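Long-range contacts in peroxisomal catalase (Pichia angusta, PDB 2XQ1), which probably breaks down hydrogen peroxide from peroxisomal oxidases into water and oxygen, working as a heme-containing homotetramer: residues Lys218-Tyr223 with Lys417-Lys421; Trp258-Glu262 with Leu310-Pro314. All coordinates share one frame; numbering follows the deposited sequence.

Contact 1: residues Lys218-Tyr223 with Lys417-Lys421; sequences KGEWVY and KPDEK
Where strand 221-230 enters the antiparallel barrel of catalase, W221 and Y223 reach out to P418, D419 and E420 of an irregular segment further along the chain. The indole comes first: its NE1 donates to P418 O at 3.2 Å, in the carbonyl plane and on a lone pair, with a moderately bent N-H...O angle of 148°. Here chi1 of 63° sets CG between the backbone N and the carbonyl carbon, and from there NE1 meets P418 O. D419 crosses the indole, its carboxylate plane turned 17° from the ring, and OD1 stands 3.2 Å off the W221 ring plane, toward the rim. That oxygen is no partner for NE1; D419 forms a salt bridge with K213, which also makes a cation-pi contact with W221. Two residues on, Y223 OH donates to E420 OE2 at 2.5 Å, on the anti side of the carboxylate. E420 OE1 pairs with K213 as well, so a single lysine serves both acids and would be expected to favour their charged forms. The two aromatic side chains also brace each other, W221 CZ3 sitting 3.5 Å above the Y223 ring plane over its centre. At the outer end E220 and K417 run side by side, E220 CG lying 3.8 Å from K417 CD. The same segment also meets other chains: K421 forms a salt bridge to E425 of the second subunit, and E420 packs on L28 of the third. A long irregular segment laid against the barrel and meeting neighbouring subunits is consistent with the wrapping region of tetrameric catalases.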
ATOM      1  N   LYS O 218      -9.448  34.831 -27.928  1.00 51.89           N
ATOM      2  CA  LYS O 218     -10.810  35.334 -28.140  1.00 53.30           C
ATOM      3  C   LYS O 218     -11.855  34.276 -27.773  1.00 53.75           C
ATOM      4  O   LYS O 218     -13.061  34.571 -27.715  1.00 54.34           O
ATOM      5  CB  LYS O 218     -11.055  35.755 -29.592  1.00 53.71           C
ATOM      6  CG  LYS O 218      -9.912  36.436 -30.323  1.00 55.16           C
ATOM      7  CD  LYS O 218     -10.150  36.357 -31.850  1.00 57.26           C
ATOM      8  CE  LYS O 218      -9.112  37.159 -32.666  1.00 58.45           C
ATOM      9  NZ  LYS O 218      -9.141  38.638 -32.323  1.00 60.72           N
ATOM     10  N   GLY O 219     -11.397  33.041 -27.558  1.00 53.62           N
ATOM     11  CA  GLY O 219     -12.288  31.926 -27.241  1.00 53.31           C
ATOM     12  C   GLY O 219     -12.676  31.090 -28.449  1.00 53.07           C
ATOM     13  O   GLY O 219     -13.556  30.230 -28.351  1.00 53.17           O
ATOM     14  N   GLU O 220     -12.019  31.348 -29.583  1.00 52.73           N
ATOM     15  CA  GLU O 220     -12.243  30.599 -30.823  1.00 52.63           C
ATOM     16  C   GLU O 220     -11.388  29.345 -30.834  1.00 51.07           C
ATOM     17  O   GLU O 220     -10.166  29.399 -30.640  1.00 50.91           O
ATOM     18  CB  GLU O 220     -11.928  31.456 -32.055  1.00 53.57           C
ATOM     19  CG  GLU O 220     -12.898  32.621 -32.278  1.00 58.33           C
ATOM     20  CD  GLU O 220     -12.345  33.747 -33.187  1.00 64.00           C
ATOM     21  OE1 GLU O 220     -11.144  33.733 -33.556  1.00 64.65           O
ATOM     22  OE2 GLU O 220     -13.135  34.668 -33.523  1.00 67.36           O
ATOM     23  N   TRP O 221     -12.041  28.213 -31.068  1.00 49.56           N
ATOM     24  CA  TRP O 221     -11.394  26.902 -30.965  1.00 47.50           C
ATOM     25  C   TRP O 221     -11.430  26.172 -32.266  1.00 46.41           C
ATOM     26  O   TRP O 221     -12.376  26.290 -33.039  1.00 46.74           O
ATOM     27  CB  TRP O 221     -12.058  26.024 -29.898  1.00 47.31           C
ATOM     28  CG  TRP O 221     -13.493  25.691 -30.195  1.00 46.16           C
ATOM     29  CD1 TRP O 221     -14.581  26.365 -29.742  1.00 46.75           C
ATOM     30  CD2 TRP O 221     -13.994  24.621 -31.011  1.00 44.37           C
ATOM     31  NE1 TRP O 221     -15.727  25.786 -30.216  1.00 46.29           N
ATOM     32  CE2 TRP O 221     -15.393  24.710 -30.994  1.00 44.61           C
ATOM     33  CE3 TRP O 221     -13.397  23.590 -31.743  1.00 43.91           C
ATOM     34  CZ2 TRP O 221     -16.207  23.816 -31.677  1.00 44.80           C
ATOM     35  CZ3 TRP O 221     -14.214  22.694 -32.435  1.00 43.24           C
ATOM     36  CH2 TRP O 221     -15.599  22.814 -32.396  1.00 43.89           C
ATOM     37  N   VAL O 222     -10.405  25.362 -32.465  1.00 45.14           N
ATOM     38  CA  VAL O 222     -10.245  24.618 -33.682  1.00 43.46           C
ATOM     39  C   VAL O 222      -9.778  23.229 -33.268  1.00 42.11           C
ATOM     40  O   VAL O 222      -9.112  23.082 -32.251  1.00 41.54           O
ATOM     41  CB  VAL O 222      -9.237  25.361 -34.556  1.00 43.46           C
ATOM     42  CG1 VAL O 222      -7.849  24.777 -34.417  1.00 43.56           C
ATOM     43  CG2 VAL O 222      -9.695  25.372 -35.994  1.00 43.96           C
ATOM     44  N   TYR O 223     -10.188  22.211 -34.009  1.00 40.89           N
ATOM     45  CA  TYR O 223      -9.730  20.845 -33.745  1.00 39.96           C
ATOM     46  C   TYR O 223      -8.280  20.702 -34.224  1.00 38.94           C
ATOM     47  O   TYR O 223      -7.949  21.199 -35.293  1.00 38.68           O
ATOM     48  CB  TYR O 223     -10.596  19.796 -34.470  1.00 40.06           C
ATOM     49  CG  TYR O 223     -12.007  19.595 -33.964  1.00 40.11           C
ATOM     50  CD1 TYR O 223     -12.269  19.169 -32.669  1.00 40.54           C
ATOM     51  CD2 TYR O 223     -13.081  19.786 -34.805  1.00 40.95           C
ATOM     52  CE1 TYR O 223     -13.580  18.972 -32.227  1.00 40.96           C
ATOM     53  CE2 TYR O 223     -14.388  19.596 -34.378  1.00 41.47           C
ATOM     54  CZ  TYR O 223     -14.635  19.191 -33.098  1.00 41.35           C
ATOM     55  OH  TYR O 223     -15.944  19.014 -32.700  1.00 41.17           O
ATOM     56  N   LYS O 417     -17.769  31.807 -26.837  1.00 74.59           N
ATOM     57  CA  LYS O 417     -18.196  31.679 -28.237  1.00 73.79           C
ATOM     58  C   LYS O 417     -18.965  30.357 -28.446  1.00 73.02           C
ATOM     59  O   LYS O 417     -19.001  29.519 -27.535  1.00 72.94           O
ATOM     60  CB  LYS O 417     -16.993  31.794 -29.178  1.00 73.82           C
ATOM     61  CG  LYS O 417     -16.641  33.239 -29.493  1.00 74.53           C
ATOM     62  CD  LYS O 417     -16.369  33.454 -30.995  1.00 76.17           C
ATOM     63  CE  LYS O 417     -16.576  34.913 -31.410  1.00 75.50           C
ATOM     64  NZ  LYS O 417     -16.079  35.835 -30.345  1.00 75.48           N
ATOM     65  N   PRO O 418     -19.604  30.169 -29.630  1.00 72.30           N
ATOM     66  CA  PRO O 418     -20.289  28.873 -29.846  1.00 71.21           C
ATOM     67  C   PRO O 418     -19.341  27.667 -29.719  1.00 69.54           C
ATOM     68  O   PRO O 418     -18.261  27.658 -30.326  1.00 69.40           O
ATOM     69  CB  PRO O 418     -20.843  28.982 -31.291  1.00 71.41           C
ATOM     70  CG  PRO O 418     -20.038  30.084 -31.940  1.00 72.21           C
ATOM     71  CD  PRO O 418     -19.756  31.062 -30.802  1.00 72.48           C
ATOM     72  N   ASP O 419     -19.750  26.683 -28.916  1.00 67.40           N
ATOM     73  CA  ASP O 419     -19.034  25.425 -28.790  1.00 65.21           C
ATOM     74  C   ASP O 419     -19.848  24.277 -29.405  1.00 63.88           C
ATOM     75  O   ASP O 419     -20.754  24.502 -30.213  1.00 63.80           O
ATOM     76  CB  ASP O 419     -18.731  25.149 -27.315  1.00 65.19           C
ATOM     77  CG  ASP O 419     -17.279  24.749 -27.075  1.00 64.51           C
ATOM     78  OD1 ASP O 419     -16.772  23.813 -27.744  1.00 61.65           O
ATOM     79  OD2 ASP O 419     -16.644  25.390 -26.199  1.00 64.63           O
ATOM     80  N   GLU O 420     -19.516  23.047 -29.026  1.00 62.09           N
ATOM     81  CA  GLU O 420     -20.233  21.873 -29.502  1.00 60.29           C
ATOM     82  C   GLU O 420     -21.611  21.835 -28.846  1.00 59.72           C
ATOM     83  O   GLU O 420     -21.758  22.271 -27.702  1.00 59.40           O
ATOM     84  CB  GLU O 420     -19.425  20.609 -29.184  1.00 59.93           C
ATOM     85  CG  GLU O 420     -18.213  20.388 -30.091  1.00 57.59           C
ATOM     86  CD  GLU O 420     -17.204  19.411 -29.509  1.00 56.00           C
ATOM     87  OE1 GLU O 420     -17.050  19.365 -28.267  1.00 55.57           O
ATOM     88  OE2 GLU O 420     -16.551  18.691 -30.291  1.00 54.13           O
ATOM     89  N   LYS O 421     -22.620  21.347 -29.568  1.00 59.04           N
ATOM     90  CA  LYS O 421     -23.976  21.255 -29.000  1.00 58.78           C
ATOM     91  C   LYS O 421     -24.518  19.822 -28.942  1.00 57.46           C
ATOM     92  O   LYS O 421     -24.293  19.028 -29.858  1.00 57.30           O
ATOM     93  CB  LYS O 421     -24.967  22.173 -29.736  1.00 59.54           C
ATOM     94  CG  LYS O 421     -24.372  23.473 -30.272  1.00 62.55           C
ATOM     95  CD  LYS O 421     -24.923  24.723 -29.534  1.00 65.91           C
ATOM     96  CE  LYS O 421     -24.381  26.023 -30.177  1.00 67.61           C
ATOM     97  NZ  LYS O 421     -24.321  27.203 -29.246  1.00 67.82           N
TER

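Contact 2: residues Trp258-Glu262 with Leu310-Pro314; sequences WEAIE and LNENP
N313, just past the end of strand 303-312, pushes its amide over the indole face of W258 on helix 252-263. The two flat groups are nearly parallel, 12° apart, and N313 ND2 sits 3.0 Å above the W258 ring plane, offset toward the rim. With chi1 at -155°, the W258 indole swings away from the backbone N and comes beside the residue's own carbonyl carbon; face and carbonyl therefore receive the same amide. N313 ND2 donates to W258 O at 3.1 Å, almost straight at 167°, with the acceptor close to the amide plane. W258 O also keeps its helical bond from E262 N, so two donors grip it.

One turn along the helix, I261 points at the strand. Its two branches divide the work: CG2 lies 3.6 Å from N311 C and E312 N, against the peptide that joins them, while CD1 reaches L310 CB at 4.1 Å. That peptide belongs to a classic beta bulge, N311 and E312 both facing Y74. T166 of the third subunit also packs on W258.

Putting an alanine in place of W258 would probably leave the N313 amide without the flat surface it lies on and freer to turn, although the backbone acceptor would remain. The indole thus gives the amide a flat surface, while the polar grip comes from the helix backbone.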
ATOM      1  N   TRP O 258      20.992   7.062 -24.583  1.00 44.68           N
ATOM      2  CA  TRP O 258      21.855   7.572 -23.533  1.00 45.75           C
ATOM      3  C   TRP O 258      23.188   8.030 -24.105  1.00 46.57           C
ATOM      4  O   TRP O 258      23.670   9.127 -23.759  1.00 46.83           O
ATOM      5  CB  TRP O 258      22.085   6.539 -22.455  1.00 45.56           C
ATOM      6  CG  TRP O 258      22.429   7.179 -21.165  1.00 46.98           C
ATOM      7  CD1 TRP O 258      21.547   7.654 -20.216  1.00 48.53           C
ATOM      8  CD2 TRP O 258      23.739   7.442 -20.666  1.00 48.05           C
ATOM      9  NE1 TRP O 258      22.235   8.189 -19.146  1.00 49.40           N
ATOM     10  CE2 TRP O 258      23.582   8.073 -19.397  1.00 49.50           C
ATOM     11  CE3 TRP O 258      25.038   7.196 -21.158  1.00 50.26           C
ATOM     12  CZ2 TRP O 258      24.685   8.469 -18.609  1.00 52.61           C
ATOM     13  CZ3 TRP O 258      26.153   7.583 -20.371  1.00 52.86           C
ATOM     14  CH2 TRP O 258      25.964   8.213 -19.107  1.00 54.11           C
ATOM     15  N   GLU O 259      23.744   7.203 -25.004  1.00 47.15           N
ATOM     16  CA  GLU O 259      25.030   7.472 -25.666  1.00 47.45           C
ATOM     17  C   GLU O 259      25.020   8.666 -26.611  1.00 46.96           C
ATOM     18  O   GLU O 259      25.938   9.480 -26.580  1.00 46.87           O
ATOM     19  CB  GLU O 259      25.573   6.220 -26.350  1.00 47.68           C
ATOM     20  CG  GLU O 259      26.394   5.367 -25.394  1.00 49.72           C
ATOM     21  CD  GLU O 259      26.779   4.049 -25.988  1.00 53.73           C
ATOM     22  OE1 GLU O 259      26.665   3.883 -27.221  1.00 55.66           O
ATOM     23  OE2 GLU O 259      27.182   3.159 -25.217  1.00 55.35           O
ATOM     24  N   ALA O 260      23.972   8.776 -27.419  1.00 46.74           N
ATOM     25  CA  ALA O 260      23.792   9.932 -28.280  1.00 46.58           C
ATOM     26  C   ALA O 260      23.883  11.216 -27.472  1.00 46.55           C
ATOM     27  O   ALA O 260      24.644  12.105 -27.818  1.00 46.95           O
ATOM     28  CB  ALA O 260      22.490   9.857 -29.003  1.00 46.32           C
ATOM     29  N   ILE O 261      23.139  11.302 -26.378  1.00 46.55           N
ATOM     30  CA  ILE O 261      23.130  12.525 -25.580  1.00 46.79           C
ATOM     31  C   ILE O 261      24.477  12.804 -24.879  1.00 48.41           C
ATOM     32  O   ILE O 261      24.921  13.974 -24.794  1.00 48.88           O
ATOM     33  CB  ILE O 261      21.908  12.568 -24.625  1.00 46.12           C
ATOM     34  CG1 ILE O 261      20.649  12.818 -25.447  1.00 44.03           C
ATOM     35  CG2 ILE O 261      22.016  13.681 -23.563  1.00 45.13           C
ATOM     36  CD1 ILE O 261      19.379  12.523 -24.720  1.00 41.36           C
ATOM     37  N   GLU O 262      25.143  11.745 -24.415  1.00 49.68           N
ATOM     38  CA  GLU O 262      26.453  11.885 -23.761  1.00 51.27           C
ATOM     39  C   GLU O 262      27.586  12.343 -24.728  1.00 51.54           C
ATOM     40  O   GLU O 262      28.519  13.053 -24.319  1.00 51.70           O
ATOM     41  CB  GLU O 262      26.817  10.588 -23.070  1.00 51.50           C
ATOM     42  CG  GLU O 262      27.717  10.756 -21.888  1.00 55.27           C
ATOM     43  CD  GLU O 262      28.722   9.617 -21.813  1.00 61.70           C
ATOM     44  OE1 GLU O 262      28.465   8.529 -22.406  1.00 63.71           O
ATOM     45  OE2 GLU O 262      29.786   9.809 -21.176  1.00 64.52           O
ATOM     46  N   LEU O 310      16.296  16.936 -27.178  1.00 40.37           N
ATOM     47  CA  LEU O 310      16.660  16.222 -25.951  1.00 39.21           C
ATOM     48  C   LEU O 310      18.168  16.269 -25.727  1.00 39.02           C
ATOM     49  O   LEU O 310      18.944  15.734 -26.509  1.00 39.16           O
ATOM     50  CB  LEU O 310      16.146  14.772 -25.976  1.00 38.50           C
ATOM     51  CG  LEU O 310      14.628  14.570 -26.067  1.00 37.16           C
ATOM     52  CD1 LEU O 310      14.292  13.111 -25.968  1.00 34.76           C
ATOM     53  CD2 LEU O 310      13.852  15.362 -25.017  1.00 36.88           C
ATOM     54  N   ASN O 311      18.574  16.902 -24.636  1.00 38.99           N
ATOM     55  CA  ASN O 311      19.972  17.205 -24.425  1.00 38.80           C
ATOM     56  C   ASN O 311      20.518  16.884 -23.039  1.00 38.43           C
ATOM     57  O   ASN O 311      21.635  17.297 -22.734  1.00 39.11           O
ATOM     58  CB  ASN O 311      20.216  18.690 -24.723  1.00 39.03           C
ATOM     59  CG  ASN O 311      19.455  19.628 -23.773  1.00 39.21           C
ATOM     60  OD1 ASN O 311      18.891  19.225 -22.766  1.00 39.26           O
ATOM     61  ND2 ASN O 311      19.455  20.887 -24.103  1.00 40.50           N
ATOM     62  N   GLU O 312      19.755  16.179 -22.197  1.00 37.37           N
ATOM     63  CA  GLU O 312      20.183  15.927 -20.796  1.00 36.26           C
ATOM     64  C   GLU O 312      19.679  14.612 -20.179  1.00 35.38           C
ATOM     65  O   GLU O 312      18.475  14.427 -19.961  1.00 35.42           O
ATOM     66  CB  GLU O 312      19.789  17.095 -19.911  1.00 35.98           C
ATOM     67  CG  GLU O 312      20.278  16.987 -18.482  1.00 37.02           C
ATOM     68  CD  GLU O 312      19.600  18.018 -17.569  1.00 38.77           C
ATOM     69  OE1 GLU O 312      19.160  19.102 -18.041  1.00 40.00           O
ATOM     70  OE2 GLU O 312      19.487  17.735 -16.369  1.00 38.17           O
ATOM     71  N   ASN O 313      20.607  13.704 -19.903  1.00 34.12           N
ATOM     72  CA  ASN O 313      20.268  12.451 -19.288  1.00 32.70           C
ATOM     73  C   ASN O 313      19.874  12.677 -17.845  1.00 31.95           C
ATOM     74  O   ASN O 313      20.324  13.647 -17.233  1.00 32.03           O
ATOM     75  CB  ASN O 313      21.437  11.500 -19.389  1.00 32.68           C
ATOM     76  CG  ASN O 313      21.591  10.948 -20.774  1.00 33.31           C
ATOM     77  OD1 ASN O 313      20.617  10.844 -21.515  1.00 33.22           O
ATOM     78  ND2 ASN O 313      22.812  10.572 -21.133  1.00 34.89           N
ATOM     79  N   PRO O 314      18.997  11.805 -17.303  1.00 31.02           N
ATOM     80  CA  PRO O 314      18.564  11.946 -15.919  1.00 30.69           C
ATOM     81  C   PRO O 314      19.721  11.649 -14.978  1.00 30.64           C
ATOM     82  O   PRO O 314      20.693  11.063 -15.404  1.00 30.91           O
ATOM     83  CB  PRO O 314      17.509  10.861 -15.799  1.00 30.58           C
ATOM     84  CG  PRO O 314      17.895   9.851 -16.858  1.00 29.64           C
ATOM     85  CD  PRO O 314      18.332  10.669 -17.970  1.00 30.34           C
TER

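Contacts 1 and 2 do not touch: their centres lie 40 Å apart and their nearest atoms about 25 Å. What they share is the antiparallel sheet. Strand 221-230, which starts in contact 1, pairs with strand 268-276, and that in turn pairs with strand 303-312, whose end carries contact 2. Along the chain, contact 2 is nested inside the loop that contact 1 closes. Both lie away from the annotated active-site residues; in contact 2 the side chain of L310 stands about 12 Å from a bound heme. Contact 1 lies further out, its centre 29 Å from the centre of the chain against 19 Å for contact 2.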